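Local coordinates for protein proline dehydrogenase (Deinococcus radiodurans, PDB 4H6Q) that oxidises L-proline to delta-1-pyrroline-5-carboxylate with FAD as cofactor, passing the electrons to a quinone in the first step of proline breakdown to glutamate, at residues Q168-Y172 against A199-P204; R185-V191 against G224-A230. One frame throughout, in Å; residues are numbered along the deposited sequence.

Interaction 1: residues Q168-Y172 against A199-P204; sequences QSYLY and ATVAYP. With FAD (flavin-adenine dinucleotide), chain C.
Tyr172 and Tyr203 form an edge-to-face aromatic pair. The planes stand at 69° and the centroids are 4.6 Å apart. The CD1-CE1 edge of Tyr172 points at the face of Tyr203, with CD1 over the ring centre. Tyr172 has CG beside its backbone N (chi1 -55°), which swings the ring across the second loop. One face of that ring lies over Ala202 CA.

The hydroxyl of Tyr172 donates to Ala199 O (OH to O 2.7 Å), which lies in the plane of the ring. A single beta bridge pairs Leu171 with Ala202. In it Tyr203 N donates to Tyr170 O at 2.9 Å, and Tyr172 N to Val201 O at 3.2 Å.

Apolar contacts complete the joint. Leu171 CD2 meets Val201 CG1 at 3.5 Å, a tight approach, with both side chains pointing the same way. Ala202 CB covers a face of the Tyr170 ring, whose hydroxyl bonds to Tyr195 N.

With an alanine in place of Tyr203, the Tyr172 edge would probably lose the aromatic face it points at, and its ring would be held mainly by the hydroxyl bond to Ala199 O.

These two loops follow neighbouring barrel strands. Gln168 NE2 donates almost straight to FAD O2 (2.8 Å, 172°) and also bonds to Glu139 O. Segment 168-172 is thus tied at both ends, to the flavin at Gln168 and to the second loop by backbone bonds and the aromatic pair.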
loop_
_atom_site.group_PDB
_atom_site.type_symbol
_atom_site.label_atom_id
_atom_site.label_comp_id
_atom_site.label_asym_id
_atom_site.label_seq_id
_atom_site.Cartn_x
_atom_site.Cartn_y
_atom_site.Cartn_z
ATOM N N GLN A 168 3.600 10.135 2.585
ATOM C CA GLN A 168 3.545 9.996 4.060
ATOM C C GLN A 168 3.401 11.368 4.719
ATOM O O GLN A 168 4.269 12.276 4.513
ATOM C CB GLN A 168 4.813 9.305 4.603
ATOM C CG GLN A 168 5.044 7.910 4.036
ATOM C CD GLN A 168 6.491 7.597 3.824
ATOM O OE1 GLN A 168 7.236 8.447 3.327
ATOM N NE2 GLN A 168 6.889 6.368 4.090
ATOM N N SER A 169 2.362 11.563 5.528
ATOM C CA SER A 169 2.093 12.898 6.096
ATOM C C SER A 169 3.102 13.320 7.147
ATOM O O SER A 169 3.158 14.505 7.514
ATOM C CB SER A 169 0.686 12.997 6.693
ATOM O OG SER A 169 0.591 12.333 7.974
ATOM N N TYR A 170 3.899 12.396 7.685
ATOM C CA TYR A 170 4.890 12.824 8.669
ATOM C C TYR A 170 6.075 13.543 8.062
ATOM O O TYR A 170 6.835 14.195 8.802
ATOM C CB TYR A 170 5.304 11.700 9.647
ATOM C CG TYR A 170 6.099 10.490 9.135
ATOM C CD1 TYR A 170 6.401 9.450 10.029
ATOM C CD2 TYR A 170 6.482 10.316 7.795
ATOM C CE1 TYR A 170 7.116 8.297 9.632
ATOM C CE2 TYR A 170 7.171 9.161 7.377
ATOM C CZ TYR A 170 7.471 8.151 8.299
ATOM O OH TYR A 170 8.141 7.020 7.880
ATOM N N LEU A 171 6.255 13.489 6.741
ATOM C CA LEU A 171 7.432 14.148 6.120
ATOM C C LEU A 171 7.148 15.601 5.746
ATOM O O LEU A 171 6.121 15.901 5.124
ATOM C CB LEU A 171 7.889 13.413 4.856
ATOM C CG LEU A 171 8.360 11.963 4.983
ATOM C CD1 LEU A 171 8.998 11.494 3.660
ATOM C CD2 LEU A 171 9.338 11.763 6.121
ATOM N N TYR A 172 8.079 16.498 6.067
ATOM C CA TYR A 172 7.951 17.884 5.659
ATOM C C TYR A 172 7.827 18.058 4.160
ATOM O O TYR A 172 7.182 19.014 3.722
ATOM C CB TYR A 172 9.180 18.687 6.113
ATOM C CG TYR A 172 9.486 18.599 7.586
ATOM C CD1 TYR A 172 8.592 19.071 8.546
ATOM C CD2 TYR A 172 10.716 18.127 8.021
ATOM C CE1 TYR A 172 8.919 19.024 9.914
ATOM C CE2 TYR A 172 11.033 18.072 9.366
ATOM C CZ TYR A 172 10.137 18.533 10.309
ATOM O OH TYR A 172 10.466 18.479 11.663
ATOM N N ALA A 199 13.837 14.394 13.374
ATOM C CA ALA A 199 13.144 15.666 13.303
ATOM C C ALA A 199 13.622 16.541 12.162
ATOM O O ALA A 199 12.963 17.533 11.840
ATOM C CB ALA A 199 13.277 16.426 14.644
ATOM N N THR A 200 14.751 16.212 11.538
ATOM C CA THR A 200 15.139 16.966 10.336
ATOM C C THR A 200 14.324 16.556 9.106
ATOM O O THR A 200 14.337 17.257 8.101
ATOM C CB THR A 200 16.617 16.780 10.021
ATOM O OG1 THR A 200 16.867 15.374 9.918
ATOM C CG2 THR A 200 17.512 17.398 11.141
ATOM N N VAL A 201 13.613 15.431 9.205
ATOM C CA VAL A 201 12.908 14.808 8.055
ATOM C C VAL A 201 11.419 14.767 8.298
ATOM O O VAL A 201 10.610 14.938 7.359
ATOM C CB VAL A 201 13.464 13.334 7.887
ATOM C CG1 VAL A 201 12.618 12.433 7.077
ATOM C CG2 VAL A 201 14.976 13.357 7.421
ATOM N N ALA A 202 11.039 14.468 9.539
ATOM C CA ALA A 202 9.654 14.226 9.912
ATOM C C ALA A 202 9.213 15.040 11.098
ATOM O O ALA A 202 9.970 15.207 12.048
ATOM C CB ALA A 202 9.452 12.782 10.206
ATOM N N TYR A 203 7.966 15.501 11.069
ATOM C CA TYR A 203 7.363 16.241 12.191
ATOM C C TYR A 203 7.398 15.413 13.488
ATOM O O TYR A 203 6.855 14.310 13.518
ATOM C CB TYR A 203 5.887 16.502 11.900
ATOM C CG TYR A 203 5.588 17.490 10.817
ATOM C CD1 TYR A 203 5.729 18.845 11.058
ATOM C CD2 TYR A 203 5.120 17.080 9.560
ATOM C CE1 TYR A 203 5.427 19.787 10.097
ATOM C CE2 TYR A 203 4.835 18.031 8.557
ATOM C CZ TYR A 203 5.011 19.377 8.845
ATOM O OH TYR A 203 4.720 20.323 7.872
ATOM N N PRO A 204 8.011 15.937 14.563
ATOM C CA PRO A 204 8.005 15.136 15.785
ATOM C C PRO A 204 6.671 15.128 16.503
ATOM O O PRO A 204 6.381 14.176 17.249
ATOM C CB PRO A 204 9.011 15.855 16.688
ATOM C CG PRO A 204 9.823 16.640 15.806
ATOM C CD PRO A 204 9.070 16.960 14.567
HETATM P PA FAD C . -2.497 5.867 14.359
HETATM O O1A FAD C . -2.621 7.327 14.804
HETATM O O2A FAD C . -1.183 5.213 14.495
HETATM O O5B FAD C . -3.479 4.928 14.999
HETATM C C5B FAD C . -4.864 5.238 14.991
HETATM C C4B FAD C . -5.711 4.189 15.681
HETATM O O4B FAD C . -5.813 3.087 14.808
HETATM C C3B FAD C . -5.106 3.623 16.915
HETATM O O3B FAD C . -5.301 4.403 18.083
HETATM C C2B FAD C . -5.760 2.295 16.962
HETATM O O2B FAD C . -7.116 2.382 17.345
HETATM C C1B FAD C . -5.695 1.892 15.524
HETATM N N9A FAD C . -4.448 1.224 15.150
HETATM C C8A FAD C . -3.523 1.658 14.201
HETATM N N7A FAD C . -2.497 0.814 14.092
HETATM C C5A FAD C . -2.753 -0.238 14.966
HETATM C C6A FAD C . -2.069 -1.392 15.303
HETATM N N6A FAD C . -0.830 -1.735 14.683
HETATM N N1A FAD C . -2.608 -2.202 16.228
HETATM C C2A FAD C . -3.783 -1.924 16.828
HETATM N N3A FAD C . -4.488 -0.817 16.548
HETATM C C4A FAD C . -3.992 0.004 15.628
HETATM N N1 FAD C . 3.064 3.874 5.694
HETATM C C2 FAD C . 4.179 3.977 4.921
HETATM O O2 FAD C . 5.195 4.633 5.431
HETATM N N3 FAD C . 4.261 3.453 3.660
HETATM C C4 FAD C . 3.193 2.766 3.096
HETATM O O4 FAD C . 3.298 2.239 1.859
HETATM C C4X FAD C . 1.970 2.619 3.888
HETATM N N5 FAD C . 0.882 1.953 3.385
HETATM C C5X FAD C . -0.245 1.890 4.173
HETATM C C6 FAD C . -1.380 1.225 3.683
HETATM C C7 FAD C . -2.563 1.172 4.464
HETATM C C7M FAD C . -3.799 0.451 3.932
HETATM C C8 FAD C . -2.574 1.797 5.735
HETATM C C8M FAD C . -3.810 1.772 6.593
HETATM C C9 FAD C . -1.422 2.429 6.229
HETATM C C9A FAD C . -0.281 2.494 5.455
HETATM N N10 FAD C . 0.847 3.166 5.966
HETATM C C10 FAD C . 1.978 3.222 5.190
HETATM C "C1'" FAD C . 0.836 3.834 7.257
HETATM C "C2'" FAD C . 1.442 3.101 8.413
HETATM O "O2'" FAD C . 1.220 1.718 8.164
HETATM C "C3'" FAD C . 0.754 3.907 9.542
HETATM O "O3'" FAD C . 1.522 4.927 10.105
HETATM C "C4'" FAD C . 0.062 3.148 10.605
HETATM O "O4'" FAD C . -0.887 2.389 9.942
HETATM C "C5'" FAD C . -0.584 4.137 11.564
HETATM O "O5'" FAD C . -1.933 3.815 11.697
HETATM P P FAD C . -3.091 4.903 11.592
HETATM O O1P FAD C . -3.083 5.903 10.396
HETATM O O2P FAD C . -4.357 4.064 11.909
HETATM O O3P FAD C . -2.998 5.813 12.923
#

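Interaction 2: residues R185-V191 against G224-A230; sequences RPNIRMV and GNYTNVA. With FAD (flavin-adenine dinucleotide), chain C.
Arg189 and Ala230 meet beside the flavin, on two parallel strands of the TIM barrel. Strands 188-191 and 227-230, with helix 206-222 between them, form a beta-alpha-beta unit. The strand segments lie 24° apart. Ile188 N and Met190 N donate to Tyr226 O and Asn228 O, and Asn228 N and Ala230 N donate back to Ile188 O and Met190 O.

Arg189 projects from the sheet on the face it shares with Asn228, then bends at chi3. Arg189 CG is anti to the backbone N (chi1 -180°) and rests on Ala230 CB at 3.4 Å. The bend carries the guanidinium to the isoalloxazine, where Arg189 NH2 donates to FAD N5 at 3.1 Å. Asp137, Ser98 and Gln257 hold the same group, the first by a salt bridge. Arg189 binds FAD and is probably an active-site residue, as in related enzymes. Val191 comes against the flavin with both methyls. Val191 CG2 is 3.3 Å from FAD N1, while CG1 also touches Ala230 CB.

Farther from the flavin, the side chains of Asn187 and Asn228 cross at about a right angle. Asn228 ND2 donates to Asn187 OD1 (2.8 Å), somewhat out of both amide planes. A water accepts from Asn187 ND2 and donates to Asn228 OD1, which closes a ring of bonds. Asn187 also lies alongside Tyr226, the amide and ring planes 28° apart.

In the loops leading into the strands, Arg185 crosses Asn225 obliquely. The Arg185 chain bends at chi2 and chi3 and brings the guanidinium to two carbonyl oxygens near its plane. Arg185 NE donates to Asn225 OD1 at 3.3 Å, nearly along the C=O axis. Arg185 NH2 donates to Gly224 O at 3.0 Å, from above that carbonyl plane.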
loop_
_atom_site.group_PDB
_atom_site.type_symbol
_atom_site.label_atom_id
_atom_site.label_comp_id
_atom_site.label_asym_id
_atom_site.label_seq_id
_atom_site.Cartn_x
_atom_site.Cartn_y
_atom_site.Cartn_z
ATOM N N ARG A 185 -2.123 13.532 -12.808
ATOM C CA ARG A 185 -3.453 13.159 -12.256
ATOM C C ARG A 185 -3.358 11.840 -11.489
ATOM O O ARG A 185 -4.109 10.887 -11.750
ATOM C CB ARG A 185 -4.513 13.040 -13.407
ATOM C CG ARG A 185 -4.558 14.193 -14.413
ATOM C CD ARG A 185 -5.237 15.355 -13.762
ATOM N NE ARG A 185 -6.425 14.955 -12.998
ATOM C CZ ARG A 185 -7.615 14.613 -13.508
ATOM N NH1 ARG A 185 -7.829 14.586 -14.822
ATOM N NH2 ARG A 185 -8.604 14.269 -12.678
ATOM N N PRO A 186 -2.428 11.737 -10.536
ATOM C CA PRO A 186 -2.084 10.407 -10.006
ATOM C C PRO A 186 -2.991 9.884 -8.934
ATOM O O PRO A 186 -3.573 10.678 -8.141
ATOM C CB PRO A 186 -0.704 10.640 -9.411
ATOM C CG PRO A 186 -0.834 12.066 -8.854
ATOM C CD PRO A 186 -1.647 12.828 -9.902
ATOM N N ASN A 187 -3.123 8.564 -8.887
ATOM C CA ASN A 187 -3.762 7.852 -7.764
ATOM C C ASN A 187 -2.713 7.783 -6.638
ATOM O O ASN A 187 -1.655 7.151 -6.820
ATOM C CB ASN A 187 -4.121 6.449 -8.281
ATOM C CG ASN A 187 -4.771 5.565 -7.240
ATOM O OD1 ASN A 187 -4.236 5.466 -6.134
ATOM N ND2 ASN A 187 -5.870 4.912 -7.561
ATOM N N ILE A 188 -3.006 8.426 -5.498
ATOM C CA ILE A 188 -2.080 8.427 -4.346
ATOM C C ILE A 188 -2.794 8.016 -3.076
ATOM O O ILE A 188 -3.905 8.543 -2.777
ATOM C CB ILE A 188 -1.393 9.808 -4.180
ATOM C CG1 ILE A 188 -0.618 10.183 -5.439
ATOM C CG2 ILE A 188 -0.397 9.726 -2.992
ATOM C CD1 ILE A 188 0.188 11.509 -5.337
ATOM N N ARG A 189 -2.172 7.093 -2.332
ATOM C CA ARG A 189 -2.578 6.703 -0.985
ATOM C C ARG A 189 -1.898 7.643 0.026
ATOM O O ARG A 189 -0.671 7.774 -0.007
ATOM C CB ARG A 189 -2.120 5.267 -0.745
ATOM C CG ARG A 189 -2.507 4.737 0.674
ATOM C CD ARG A 189 -1.650 3.523 1.089
ATOM N NE ARG A 189 -1.890 2.420 0.167
ATOM C CZ ARG A 189 -0.986 1.495 -0.184
ATOM N NH1 ARG A 189 -1.328 0.610 -1.134
ATOM N NH2 ARG A 189 0.195 1.429 0.455
ATOM N N MET A 190 -2.665 8.315 0.877
ATOM C CA MET A 190 -2.110 9.131 1.955
ATOM C C MET A 190 -2.048 8.298 3.215
ATOM O O MET A 190 -3.056 7.661 3.585
ATOM C CB MET A 190 -2.962 10.363 2.210
ATOM C CG MET A 190 -3.216 11.201 0.923
ATOM S SD MET A 190 -1.675 11.556 0.042
ATOM C CE MET A 190 -2.375 12.435 -1.360
ATOM N N VAL A 191 -0.859 8.271 3.854
ATOM C CA VAL A 191 -0.650 7.511 5.094
ATOM C C VAL A 191 0.045 8.453 6.065
ATOM O O VAL A 191 0.569 9.497 5.656
ATOM C CB VAL A 191 0.246 6.262 4.850
ATOM C CG1 VAL A 191 -0.374 5.375 3.773
ATOM C CG2 VAL A 191 1.676 6.638 4.450
ATOM N N GLY A 224 -8.899 16.864 -7.782
ATOM C CA GLY A 224 -9.648 15.945 -8.632
ATOM C C GLY A 224 -8.937 14.621 -8.871
ATOM O O GLY A 224 -9.288 13.861 -9.807
ATOM N N ASN A 225 -7.960 14.290 -8.020
ATOM C CA ASN A 225 -7.222 13.041 -8.210
ATOM C C ASN A 225 -7.741 11.944 -7.303
ATOM O O ASN A 225 -8.230 12.241 -6.196
ATOM C CB ASN A 225 -5.747 13.309 -7.869
ATOM C CG ASN A 225 -5.143 14.358 -8.747
ATOM O OD1 ASN A 225 -5.413 14.395 -9.942
ATOM N ND2 ASN A 225 -4.330 15.238 -8.155
ATOM N N TYR A 226 -7.669 10.695 -7.752
ATOM C CA TYR A 226 -8.185 9.592 -6.945
ATOM C C TYR A 226 -7.316 9.454 -5.676
ATOM O O TYR A 226 -6.068 9.454 -5.751
ATOM C CB TYR A 226 -8.239 8.286 -7.772
ATOM C CG TYR A 226 -9.115 7.260 -7.088
ATOM C CD1 TYR A 226 -10.459 7.208 -7.426
ATOM C CD2 TYR A 226 -8.633 6.437 -6.061
ATOM C CE1 TYR A 226 -11.301 6.337 -6.801
ATOM C CE2 TYR A 226 -9.488 5.534 -5.398
ATOM C CZ TYR A 226 -10.827 5.496 -5.778
ATOM O OH TYR A 226 -11.697 4.597 -5.170
ATOM N N THR A 227 -7.978 9.407 -4.521
ATOM C CA THR A 227 -7.266 9.481 -3.241
ATOM C C THR A 227 -7.614 8.266 -2.430
ATOM O O THR A 227 -8.804 7.941 -2.283
ATOM C CB THR A 227 -7.710 10.756 -2.492
ATOM O OG1 THR A 227 -7.455 11.901 -3.323
ATOM C CG2 THR A 227 -6.938 10.941 -1.240
ATOM N N ASN A 228 -6.595 7.603 -1.865
ATOM C CA ASN A 228 -6.833 6.488 -0.942
ATOM C C ASN A 228 -6.539 6.988 0.467
ATOM O O ASN A 228 -5.387 7.363 0.757
ATOM C CB ASN A 228 -5.986 5.246 -1.304
ATOM C CG ASN A 228 -6.043 4.934 -2.772
ATOM O OD1 ASN A 228 -7.128 4.638 -3.306
ATOM N ND2 ASN A 228 -4.897 5.029 -3.470
ATOM N N VAL A 229 -7.570 7.025 1.299
ATOM C CA VAL A 229 -7.440 7.572 2.653
ATOM C C VAL A 229 -7.106 6.397 3.579
ATOM O O VAL A 229 -8.000 5.716 4.100
ATOM C CB VAL A 229 -8.743 8.289 3.064
ATOM C CG1 VAL A 229 -8.625 8.901 4.469
ATOM C CG2 VAL A 229 -9.066 9.398 2.047
ATOM N N ALA A 230 -5.799 6.109 3.685
ATOM C CA ALA A 230 -5.317 4.915 4.392
ATOM C C ALA A 230 -4.992 5.247 5.840
ATOM O O ALA A 230 -3.908 5.777 6.132
ATOM C CB ALA A 230 -4.074 4.368 3.679
HETATM P PA FAD C . -2.497 5.867 14.359
HETATM O O1A FAD C . -2.621 7.327 14.804
HETATM O O2A FAD C . -1.183 5.213 14.495
HETATM O O5B FAD C . -3.479 4.928 14.999
HETATM C C5B FAD C . -4.864 5.238 14.991
HETATM C C4B FAD C . -5.711 4.189 15.681
HETATM O O4B FAD C . -5.813 3.087 14.808
HETATM C C3B FAD C . -5.106 3.623 16.915
HETATM O O3B FAD C . -5.301 4.403 18.083
HETATM C C2B FAD C . -5.760 2.295 16.962
HETATM O O2B FAD C . -7.116 2.382 17.345
HETATM C C1B FAD C . -5.695 1.892 15.524
HETATM N N9A FAD C . -4.448 1.224 15.150
HETATM C C8A FAD C . -3.523 1.658 14.201
HETATM N N7A FAD C . -2.497 0.814 14.092
HETATM C C5A FAD C . -2.753 -0.238 14.966
HETATM C C6A FAD C . -2.069 -1.392 15.303
HETATM N N6A FAD C . -0.830 -1.735 14.683
HETATM N N1A FAD C . -2.608 -2.202 16.228
HETATM C C2A FAD C . -3.783 -1.924 16.828
HETATM N N3A FAD C . -4.488 -0.817 16.548
HETATM C C4A FAD C . -3.992 0.004 15.628
HETATM N N1 FAD C . 3.064 3.874 5.694
HETATM C C2 FAD C . 4.179 3.977 4.921
HETATM O O2 FAD C . 5.195 4.633 5.431
HETATM N N3 FAD C . 4.261 3.453 3.660
HETATM C C4 FAD C . 3.193 2.766 3.096
HETATM O O4 FAD C . 3.298 2.239 1.859
HETATM C C4X FAD C . 1.970 2.619 3.888
HETATM N N5 FAD C . 0.882 1.953 3.385
HETATM C C5X FAD C . -0.245 1.890 4.173
HETATM C C6 FAD C . -1.380 1.225 3.683
HETATM C C7 FAD C . -2.563 1.172 4.464
HETATM C C7M FAD C . -3.799 0.451 3.932
HETATM C C8 FAD C . -2.574 1.797 5.735
HETATM C C8M FAD C . -3.810 1.772 6.593
HETATM C C9 FAD C . -1.422 2.429 6.229
HETATM C C9A FAD C . -0.281 2.494 5.455
HETATM N N10 FAD C . 0.847 3.166 5.966
HETATM C C10 FAD C . 1.978 3.222 5.190
HETATM C "C1'" FAD C . 0.836 3.834 7.257
HETATM C "C2'" FAD C . 1.442 3.101 8.413
HETATM O "O2'" FAD C . 1.220 1.718 8.164
HETATM C "C3'" FAD C . 0.754 3.907 9.542
HETATM O "O3'" FAD C . 1.522 4.927 10.105
HETATM C "C4'" FAD C . 0.062 3.148 10.605
HETATM O "O4'" FAD C . -0.887 2.389 9.942
HETATM C "C5'" FAD C . -0.584 4.137 11.564
HETATM O "O5'" FAD C . -1.933 3.815 11.697
HETATM P P FAD C . -3.091 4.903 11.592
HETATM O O1P FAD C . -3.083 5.903 10.396
HETATM O O2P FAD C . -4.357 4.064 11.909
HETATM O O3P FAD C . -2.998 5.813 12.923
HETATM O O HOH W 1 -6.381 10.040 -10.325
HETATM O O HOH W 2 -6.887 3.049 -5.507
#

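The two contacts interleave along the chain: 168-172, 185-191, 199-204, then 224-230. Their centres are 19 Å apart. The segments lie on or just after three adjacent parallel barrel strands, 163-168, 188-191 and 227-230. Interaction 2 pairs the last two strands. Interaction 1 joins the loops that follow the first two, beyond the C-terminal strand ends. The contacts meet at Ser169 N, 2.7 Å from Val191 O and probably hydrogen-bonded to it, and at Gln168, whose CG packs on Val191. Both contacts touch the flavin. The barrel wall and its loops thus grip one flavin together.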